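Local structure of Lmo2349 protein (Listeria monocytogenes, 4GVO) at residues F19-C23 with A74-E78. The protein probably binds L-cystine or related amino acids outside the cell and delivers them to an ABC importer, as a family 3 solute-binding protein. Sequence-based numbering, arbitrary orientation.
Sequences FPNVC and AHQME. With HIS (histidine), chain E.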
loop_
_atom_site.group_PDB
_atom_site.type_symbol
_atom_site.label_atom_id
_atom_site.label_comp_id
_atom_site.label_asym_id
_atom_site.label_seq_id
_atom_site.Cartn_x
_atom_site.Cartn_y
_atom_site.Cartn_z
ATOM N N PHE A 19 -8.688 1.205 -1.459
ATOM C CA PHE A 19 -7.581 2.173 -1.403
ATOM C C PHE A 19 -7.860 3.272 -2.415
ATOM O O PHE A 19 -7.579 3.139 -3.626
ATOM C CB PHE A 19 -6.240 1.506 -1.624
ATOM C CG PHE A 19 -5.031 2.300 -1.148
ATOM C CD1 PHE A 19 -5.039 3.672 -1.039
ATOM C CD2 PHE A 19 -3.816 1.628 -0.881
ATOM C CE1 PHE A 19 -3.909 4.353 -0.620
ATOM C CE2 PHE A 19 -2.676 2.331 -0.502
ATOM C CZ PHE A 19 -2.742 3.697 -0.347
ATOM N N PRO A 20 -8.440 4.389 -1.948
ATOM C CA PRO A 20 -8.787 5.451 -2.891
ATOM C C PRO A 20 -7.612 5.889 -3.747
ATOM O O PRO A 20 -6.490 6.019 -3.249
ATOM C CB PRO A 20 -9.289 6.591 -1.950
ATOM C CG PRO A 20 -9.892 5.850 -0.782
ATOM C CD PRO A 20 -8.886 4.727 -0.566
ATOM N N ASN A 21 -7.875 6.075 -5.036
ATOM C CA ASN A 21 -6.887 6.435 -6.014
ATOM C C ASN A 21 -5.828 5.396 -6.341
ATOM O O ASN A 21 -4.942 5.665 -7.168
ATOM C CB ASN A 21 -6.281 7.814 -5.784
ATOM C CG ASN A 21 -7.107 8.926 -6.444
ATOM O OD1 ASN A 21 -8.302 8.799 -6.612
ATOM N ND2 ASN A 21 -6.471 10.035 -6.723
ATOM N N VAL A 22 -5.938 4.224 -5.740
ATOM C CA VAL A 22 -4.947 3.139 -5.918
ATOM C C VAL A 22 -5.610 1.882 -6.474
ATOM O O VAL A 22 -5.192 1.333 -7.488
ATOM C CB VAL A 22 -4.203 2.876 -4.612
ATOM C CG1 VAL A 22 -3.466 1.541 -4.652
ATOM C CG2 VAL A 22 -3.287 4.060 -4.281
ATOM N N CYS A 23 -6.669 1.446 -5.802
ATOM C CA CYS A 23 -7.480 0.305 -6.252
ATOM C C CYS A 23 -8.859 0.476 -5.634
ATOM O O CYS A 23 -9.055 0.338 -4.449
ATOM C CB CYS A 23 -6.832 -1.073 -5.977
ATOM S SG CYS A 23 -6.306 -1.389 -4.285
ATOM N N ALA A 74 -1.077 -6.729 -6.679
ATOM C CA ALA A 74 -0.845 -5.277 -6.877
ATOM C C ALA A 74 -1.665 -4.502 -5.875
ATOM O O ALA A 74 -2.878 -4.434 -6.020
ATOM C CB ALA A 74 -1.259 -4.877 -8.294
ATOM N N HIS A 75 -1.039 -4.019 -4.806
ATOM C CA HIS A 75 -1.718 -3.253 -3.799
ATOM C C HIS A 75 -0.730 -2.428 -3.011
ATOM O O HIS A 75 -0.659 -2.537 -1.791
ATOM C CB HIS A 75 -2.518 -4.188 -2.858
ATOM C CG HIS A 75 -3.590 -3.492 -2.042
ATOM N ND1 HIS A 75 -3.324 -2.545 -1.089
ATOM C CD2 HIS A 75 -4.978 -3.635 -2.069
ATOM C CE1 HIS A 75 -4.504 -2.109 -0.567
ATOM N NE2 HIS A 75 -5.499 -2.787 -1.131
ATOM N N GLN A 76 0.080 -1.645 -3.705
ATOM C CA GLN A 76 1.096 -0.818 -3.035
ATOM C C GLN A 76 1.957 -1.655 -2.085
ATOM O O GLN A 76 2.237 -1.245 -0.943
ATOM C CB GLN A 76 0.452 0.358 -2.339
ATOM C CG GLN A 76 -0.085 1.407 -3.309
ATOM C CD GLN A 76 1.027 2.165 -3.996
ATOM O OE1 GLN A 76 1.896 2.729 -3.333
ATOM N NE2 GLN A 76 1.019 2.152 -5.325
ATOM N N MET A 77 2.381 -2.843 -2.533
ATOM C CA MET A 77 3.055 -3.765 -1.611
ATOM C C MET A 77 4.524 -3.384 -1.399
ATOM O O MET A 77 5.338 -3.393 -2.332
ATOM C CB MET A 77 2.983 -5.221 -2.116
ATOM C CG MET A 77 1.542 -5.722 -2.280
ATOM S SD MET A 77 0.550 -5.679 -0.788
ATOM C CE MET A 77 1.136 -7.163 0.033
ATOM N N GLU A 78 4.836 -3.099 -0.133
ATOM C CA GLU A 78 6.175 -2.792 0.310
ATOM C C GLU A 78 7.048 -4.010 0.363
ATOM O O GLU A 78 6.646 -5.057 0.880
ATOM C CB GLU A 78 6.083 -2.162 1.698
ATOM C CG GLU A 78 5.473 -0.762 1.712
ATOM C CD GLU A 78 5.021 -0.373 3.131
ATOM O OE1 GLU A 78 5.905 -0.219 4.012
ATOM O OE2 GLU A 78 3.808 -0.257 3.385
HETATM N N HIS E . 1.790 -0.675 1.597
HETATM C CA HIS E . 1.047 -1.723 2.363
HETATM C C HIS E . 1.843 -2.967 2.575
HETATM O O HIS E . 2.897 -3.114 1.938
HETATM C CB HIS E . -0.252 -2.065 1.656
HETATM C CG HIS E . -1.373 -1.146 2.037
HETATM N ND1 HIS E . -1.323 0.166 1.765
HETATM C CD2 HIS E . -2.571 -1.360 2.758
HETATM C CE1 HIS E . -2.434 0.758 2.272
HETATM N NE2 HIS E . -3.192 -0.188 2.846
HETATM O OXT HIS E . 1.442 -3.823 3.397
#
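Side chains of F19, V22 and C23 pack against H75 and Q76 in a buried, largely nonpolar contact between two loops, one linking strands 18-19 and 23-25, the other running from strand 72-73 to helix 81-86. C23 SG lies over a face of the H75 imidazole, 3.8 Å from the ring centroid; a small polarisable sulfur suits this flat surface. With CG anti to the backbone N (chi1 -162°), H75 brings CE1 to the edge of the F19 ring, 3.8 Å from CD2, the planes inclined at 44°. Branched V22 suits its place with two methyls: CG2 sits over the centre of one flat phenyl face, and CG1 meets Q76 CG at 3.6 Å. Q76 offers its aliphatic stem to V22 and F19, and its buried amide is satisfied by D35 and N95. V22 and C23 both face F19 in a classic beta bulge, their N atoms sharing F19 O while F19 N bonds C23 O. E78 N donates a nearly straight hydrogen bond (2.8 Å) to O of the bound histidine; S-oxy cysteine is bound in the same pocket. With F58, F97, R83 and N128, these residues form the amino-acid pocket of a family 3 solute-binding protein.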